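Local structure of endoglucanase, glycoside hydrolase family 5 protein (5IHS) at residues Asp93-Asn98 and Ile122-His127; Thr101-Val106 and Ser141-Lys146. The protein probably hydrolyses internal beta-1,4-glucosidic bonds of cellulose, as a family 5 endoglucanase with a TIM-barrel fold. All blocks are in the same frame, centred on the assembly; numbering follows the deposited sequence. Where two conformers were deposited one is given.

Contact 1: Asp93-Asn98 and Ile122-His127; sequences DGYLEN and IDYHSH
Y95 and Y124 mark the closest backbone approach, with the Y95 CA and Y124 CA atoms 9.0 Å apart and no hydrogen bond between the segments. D93-N98 belongs to the loop that follows barrel strand 83-89 of this TIM barrel; I122-H127 is the C-terminal end of the next strand, 119-125, running on into its loop. Residues 95-97 take helical backbone angles, and N98 N closes this turn on G94 O at 2.8 Å. On the strand side H125 is the centre of an inverse gamma turn, bonded from S126 N to Y124 O at 2.9 Å. The contact is small and rests on the Y124 side chain. The Y124 ring reaches over to the loop because chi1 of -160° swings CG away from the backbone N, and it crosses the Y95 side chain at about a right angle, Y124 CE1 lying 4.1 Å from Y95 CD2. Y124 OH also comes within 4.1 Å of Y95 CD2, approaching that ring obliquely. L96 also crosses Y124 at about a right angle, its branch CD2 coming within 4.0 Å of Y124 OH. F139 of helix 133-147 packs edge-to-face with Y95, and A136 touches Y124. Away from this packing, W59 meets the H125 ring edge-to-face and the W282 ring meets it with planes about 5° apart; H125 ND1 donates to the syn lone pair of D123 OD2 at 2.6 Å, with that oxygen 16° out of the imidazole plane.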
loop_
_atom_site.group_PDB
_atom_site.type_symbol
_atom_site.label_atom_id
_atom_site.label_comp_id
_atom_site.label_asym_id
_atom_site.label_seq_id
_atom_site.Cartn_x
_atom_site.Cartn_y
_atom_site.Cartn_z
ATOM N N ASP A 93 -3.540 8.873 -18.764
ATOM C CA ASP A 93 -4.372 10.002 -18.345
ATOM C C ASP A 93 -4.351 10.200 -16.833
ATOM O O ASP A 93 -5.340 10.630 -16.237
ATOM C CB ASP A 93 -5.813 9.874 -18.851
ATOM C CG ASP A 93 -5.921 10.025 -20.355
ATOM O OD1 ASP A 93 -5.277 10.939 -20.914
ATOM O OD2 ASP A 93 -6.653 9.224 -20.974
ATOM N N GLY A 94 -3.228 9.887 -16.213
ATOM C CA GLY A 94 -3.022 10.092 -14.797
ATOM C C GLY A 94 -2.179 11.321 -14.522
ATOM O O GLY A 94 -2.307 12.349 -15.193
ATOM N N TYR A 95 -1.284 11.189 -13.541
ATOM C CA TYR A 95 -0.494 12.312 -13.047
ATOM C C TYR A 95 0.364 12.964 -14.132
ATOM O O TYR A 95 0.537 14.186 -14.131
ATOM C CB TYR A 95 0.378 11.827 -11.884
ATOM C CG TYR A 95 1.356 12.863 -11.390
ATOM C CD1 TYR A 95 0.916 13.919 -10.604
ATOM C CD2 TYR A 95 2.708 12.799 -11.713
ATOM C CE1 TYR A 95 1.783 14.894 -10.152
ATOM C CE2 TYR A 95 3.586 13.782 -11.267
ATOM C CZ TYR A 95 3.109 14.827 -10.489
ATOM O OH TYR A 95 3.985 15.796 -10.054
ATOM N N LEU A 96 0.966 12.180 -15.031
ATOM C CA LEU A 96 1.836 12.814 -16.024
ATOM C C LEU A 96 1.063 13.807 -16.887
ATOM O O LEU A 96 1.582 14.875 -17.230
ATOM C CB LEU A 96 2.544 11.771 -16.893
ATOM C CG LEU A 96 3.521 10.846 -16.163
ATOM C CD1 LEU A 96 4.107 9.833 -17.137
ATOM C CD2 LEU A 96 4.628 11.619 -15.453
ATOM N N GLU A 97 -0.179 13.479 -17.242
ATOM C CA GLU A 97 -0.998 14.358 -18.068
ATOM C C GLU A 97 -1.781 15.376 -17.252
ATOM O O GLU A 97 -2.020 16.492 -17.734
ATOM C CB GLU A 97 -1.993 13.521 -18.869
ATOM C CG GLU A 97 -1.361 12.724 -19.976
ATOM C CD GLU A 97 -1.569 13.367 -21.321
ATOM O OE1 GLU A 97 -1.382 14.596 -21.423
ATOM O OE2 GLU A 97 -1.939 12.643 -22.270
ATOM N N ASN A 98 -2.191 15.012 -16.043
ATOM C CA ASN A 98 -3.107 15.814 -15.230
ATOM C C ASN A 98 -2.542 15.940 -13.821
ATOM O O ASN A 98 -3.128 15.447 -12.854
ATOM C CB ASN A 98 -4.484 15.155 -15.207
ATOM C CG ASN A 98 -5.035 14.928 -16.596
ATOM O OD1 ASN A 98 -5.192 13.791 -17.043
ATOM N ND2 ASN A 98 -5.316 16.013 -17.295
ATOM N N ILE A 122 1.273 6.882 0.101
ATOM C CA ILE A 122 1.265 7.676 -1.121
ATOM C C ILE A 122 1.905 6.802 -2.195
ATOM O O ILE A 122 3.126 6.651 -2.220
ATOM C CB ILE A 122 2.025 8.994 -0.942
ATOM C CG1 ILE A 122 1.379 9.861 0.142
ATOM C CG2 ILE A 122 2.116 9.751 -2.272
ATOM C CD1 ILE A 122 2.187 11.078 0.506
ATOM N N ASP A 123 1.077 6.205 -3.069
ATOM C CA ASP A 123 1.510 5.224 -4.066
ATOM C C ASP A 123 1.583 5.844 -5.460
ATOM O O ASP A 123 0.568 6.271 -6.031
ATOM C CB ASP A 123 0.547 4.035 -4.027
ATOM C CG ASP A 123 0.552 3.161 -5.277
ATOM O OD1 ASP A 123 1.603 2.974 -5.922
ATOM O OD2 ASP A 123 -0.570 2.625 -5.570
ATOM N N TYR A 124 2.800 5.884 -6.005
ATOM C CA TYR A 124 3.063 6.277 -7.388
ATOM C C TYR A 124 2.734 5.057 -8.238
ATOM O O TYR A 124 3.549 4.144 -8.402
ATOM C CB TYR A 124 4.517 6.710 -7.511
ATOM C CG TYR A 124 4.847 7.568 -8.708
ATOM C CD1 TYR A 124 4.424 8.897 -8.767
ATOM C CD2 TYR A 124 5.591 7.080 -9.767
ATOM C CE1 TYR A 124 4.729 9.701 -9.847
ATOM C CE2 TYR A 124 5.905 7.889 -10.853
ATOM C CZ TYR A 124 5.465 9.197 -10.885
ATOM O OH TYR A 124 5.752 10.029 -11.944
ATOM N N HIS A 125 1.502 5.030 -8.749
ATOM C CA HIS A 125 0.904 3.800 -9.263
ATOM C C HIS A 125 1.264 3.639 -10.737
ATOM O O HIS A 125 0.458 3.843 -11.646
ATOM C CB HIS A 125 -0.596 3.778 -9.000
ATOM C CG HIS A 125 -1.174 2.403 -9.013
ATOM N ND1 HIS A 125 -1.101 1.560 -7.926
ATOM C CD2 HIS A 125 -1.827 1.724 -9.987
ATOM C CE1 HIS A 125 -1.704 0.426 -8.224
ATOM N NE2 HIS A 125 -2.146 0.493 -9.471
ATOM N N SER A 126 2.529 3.276 -10.940
ATOM C CA SER A 126 3.158 3.190 -12.247
ATOM C C SER A 126 3.740 1.805 -12.498
ATOM O O SER A 126 4.168 1.110 -11.572
ATOM C CB SER A 126 4.299 4.210 -12.338
ATOM O OG SER A 126 4.975 4.148 -13.584
ATOM N N HIS A 127 3.781 1.445 -13.788
ATOM C CA HIS A 127 4.485 0.275 -14.302
ATOM C C HIS A 127 5.762 0.639 -15.052
ATOM O O HIS A 127 6.411 -0.251 -15.613
ATOM C CB HIS A 127 3.585 -0.533 -15.251
ATOM C CG HIS A 127 2.403 -1.173 -14.592
ATOM N ND1 HIS A 127 2.518 -2.033 -13.524
ATOM C CD2 HIS A 127 1.077 -1.080 -14.863
ATOM C CE1 HIS A 127 1.310 -2.441 -13.168
ATOM N NE2 HIS A 127 0.418 -1.892 -13.975
#

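Contact 2: Thr101-Val106 and Ser141-Lys146; sequences TEKMKV and SEMAKK
K103 meets the carboxylate of E142 from above its plane: K103 NZ stands 2.6 Å from E142 OE1, 56° out of the plane, in a hydrogen-bonded salt bridge. E142 OE2 lies 4.2 Å from the same K103 NZ, so the ammonium grips one oxygen and does not straddle both. The other carboxylate, that of E102, is held inside its own helix, where K105 NZ approaches the syn lone pair of E102 OE2 at 2.8 Å and makes a weak, longer bond to E102 OE1. S60 joins this second pair, its hydroxyl bonding to E102 OE1 and its carbonyl to K105 NZ. The reach of K103 comes from a fully extended chain with CG anti to the backbone N (chi1 177°), which carries the ammonium straight out from one helix to the next. These helices, 99-116 and 133-147, are neighbours in the outer layer of the TIM barrel, each following its own strand, and the lysine spans the groove between them. E142, extended beyond CG, crosses K103 at about a right angle. M143 is bent at chi2 and chi3 and slides past the lysine in the opposite direction, its methyl lying along the aliphatic chain: M143 CE is 3.7 Å from K103 CG and only 3.4 Å from K103 CE, tighter than usual carbon contact. With an alanine at K103, E142 OE1 is likely to lose its positive mate in this pair and the M143 methyl the methylenes it packs on. M107 of helix 99-116 also touches M143, while V106 turns toward helix 133-147 and rests on M88 of strand 83-89.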
loop_
_atom_site.group_PDB
_atom_site.type_symbol
_atom_site.label_atom_id
_atom_site.label_comp_id
_atom_site.label_asym_id
_atom_site.label_seq_id
_atom_site.Cartn_x
_atom_site.Cartn_y
_atom_site.Cartn_z
ATOM N N THR A 101 -4.767 17.670 -10.845
ATOM C CA THR A 101 -5.970 16.933 -10.474
ATOM C C THR A 101 -5.626 15.669 -9.692
ATOM O O THR A 101 -6.257 15.360 -8.677
ATOM C CB THR A 101 -6.770 16.595 -11.730
ATOM O OG1 THR A 101 -7.154 17.810 -12.379
ATOM C CG2 THR A 101 -8.016 15.790 -11.394
ATOM N N GLU A 102 -4.634 14.913 -10.153
ATOM C CA GLU A 102 -4.339 13.650 -9.485
ATOM C C GLU A 102 -3.652 13.882 -8.145
ATOM O O GLU A 102 -3.942 13.184 -7.169
ATOM C CB GLU A 102 -3.552 12.722 -10.409
ATOM C CG GLU A 102 -4.332 12.325 -11.675
ATOM C CD GLU A 102 -5.766 11.857 -11.391
ATOM O OE1 GLU A 102 -5.946 10.872 -10.643
ATOM O OE2 GLU A 102 -6.715 12.498 -11.897
ATOM N N LYS A 103 -2.758 14.867 -8.067
ATOM C CA LYS A 103 -2.140 15.192 -6.788
ATOM C C LYS A 103 -3.184 15.669 -5.786
ATOM O O LYS A 103 -3.093 15.354 -4.596
ATOM C CB LYS A 103 -1.061 16.251 -7.013
ATOM C CG LYS A 103 -0.351 16.771 -5.782
ATOM C CD LYS A 103 0.584 17.924 -6.188
ATOM C CE LYS A 103 1.054 18.770 -5.008
ATOM N NZ LYS A 103 1.892 19.935 -5.394
ATOM N N MET A 104 -4.190 16.420 -6.247
ATOM C CA MET A 104 -5.246 16.878 -5.349
ATOM C C MET A 104 -5.959 15.702 -4.692
ATOM O O MET A 104 -6.239 15.730 -3.486
ATOM C CB MET A 104 -6.247 17.738 -6.130
ATOM C CG MET A 104 -7.437 18.218 -5.313
ATOM S SD MET A 104 -8.804 18.836 -6.314
ATOM C CE MET A 104 -9.380 17.305 -7.071
ATOM N N LYS A 105 -6.285 14.665 -5.477
ATOM C CA LYS A 105 -6.973 13.495 -4.936
ATOM C C LYS A 105 -6.123 12.810 -3.878
ATOM O O LYS A 105 -6.637 12.381 -2.834
ATOM C CB LYS A 105 -7.293 12.506 -6.057
ATOM C CG LYS A 105 -8.293 12.994 -7.069
ATOM C CD LYS A 105 -8.330 12.061 -8.268
ATOM C CE LYS A 105 -9.237 12.571 -9.357
ATOM N NZ LYS A 105 -9.059 11.779 -10.583
ATOM N N VAL A 106 -4.825 12.654 -4.151
ATOM C CA VAL A 106 -3.920 12.069 -3.163
ATOM C C VAL A 106 -3.925 12.894 -1.884
ATOM O O VAL A 106 -4.038 12.351 -0.777
ATOM C CB VAL A 106 -2.500 11.944 -3.744
ATOM C CG1 VAL A 106 -1.501 11.542 -2.666
ATOM C CG2 VAL A 106 -2.468 10.966 -4.893
ATOM N N SER A 141 9.145 15.114 -4.103
ATOM C CA SER A 141 9.678 16.292 -3.420
ATOM C C SER A 141 8.551 17.158 -2.875
ATOM O O SER A 141 8.615 17.655 -1.742
ATOM C CB SER A 141 10.528 17.126 -4.380
ATOM O OG SER A 141 11.728 16.473 -4.725
ATOM N N GLU A 142 7.509 17.369 -3.679
ATOM C CA GLU A 142 6.380 18.179 -3.226
ATOM C C GLU A 142 5.679 17.537 -2.037
ATOM O O GLU A 142 5.328 18.220 -1.065
ATOM C CB GLU A 142 5.390 18.367 -4.368
ATOM C CG GLU A 142 5.917 19.271 -5.438
ATOM C CD GLU A 142 5.002 19.376 -6.631
ATOM O OE1 GLU A 142 3.875 18.844 -6.573
ATOM O OE2 GLU A 142 5.415 20.002 -7.633
ATOM N N MET A 143 5.450 16.225 -2.100
ATOM C CA MET A 143 4.770 15.549 -1.005
ATOM C C MET A 143 5.611 15.578 0.260
ATOM O O MET A 143 5.088 15.820 1.353
ATOM C CB MET A 143 4.420 14.108 -1.402
ATOM C CG MET A 143 3.401 13.966 -2.537
ATOM S SD MET A 143 1.798 14.702 -2.184
ATOM C CE MET A 143 2.007 16.224 -3.039
ATOM N N ALA A 144 6.913 15.322 0.131
ATOM C CA ALA A 144 7.790 15.314 1.292
ATOM C C ALA A 144 7.935 16.709 1.889
ATOM O O ALA A 144 7.990 16.861 3.111
ATOM C CB ALA A 144 9.146 14.738 0.894
ATOM N N LYS A 145 7.997 17.743 1.052
ATOM C CA LYS A 145 8.085 19.095 1.598
ATOM C C LYS A 145 6.833 19.438 2.395
ATOM O O LYS A 145 6.911 20.071 3.454
ATOM C CB LYS A 145 8.318 20.107 0.477
ATOM C CG LYS A 145 8.571 21.528 0.993
ATOM C CD LYS A 145 8.969 22.499 -0.117
ATOM C CE LYS A 145 9.302 23.877 0.452
ATOM N NZ LYS A 145 9.688 24.882 -0.587
ATOM N N LYS A 146 5.667 19.031 1.904
ATOM C CA LYS A 146 4.426 19.381 2.584
ATOM C C LYS A 146 4.200 18.531 3.827
ATOM O O LYS A 146 3.785 19.053 4.869
ATOM C CB LYS A 146 3.248 19.231 1.625
ATOM C CG LYS A 146 1.909 19.591 2.269
ATOM C CD LYS A 146 0.806 19.764 1.243
ATOM C CE LYS A 146 -0.498 20.267 1.876
ATOM N NZ LYS A 146 -1.631 20.171 0.929
#

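Along the chain the four segments alternate, so the two contacts cross. After strand 83-89 comes loop segment 93-98, then helix segment 101-106; strand 119-125 brings in 122-127, where contact 1 closes a loop around the whole of helix 99-116. Helix 133-147 then supplies 141-146, and contact 2 closes a second, longer loop containing strand 119-125. Contact 1 thus joins the loop after strand 83-89 to the C-terminal end of strand 119-125, and contact 2 the two successive outer helices. Their centres are 11 Å apart and they touch directly. E102 CG packs 3.7 Å from G94 C, while I122 of the strand touches both helices, its CG2 4.1 Å from V106 CG1 and its CD1 4.2 Å from M143 CB.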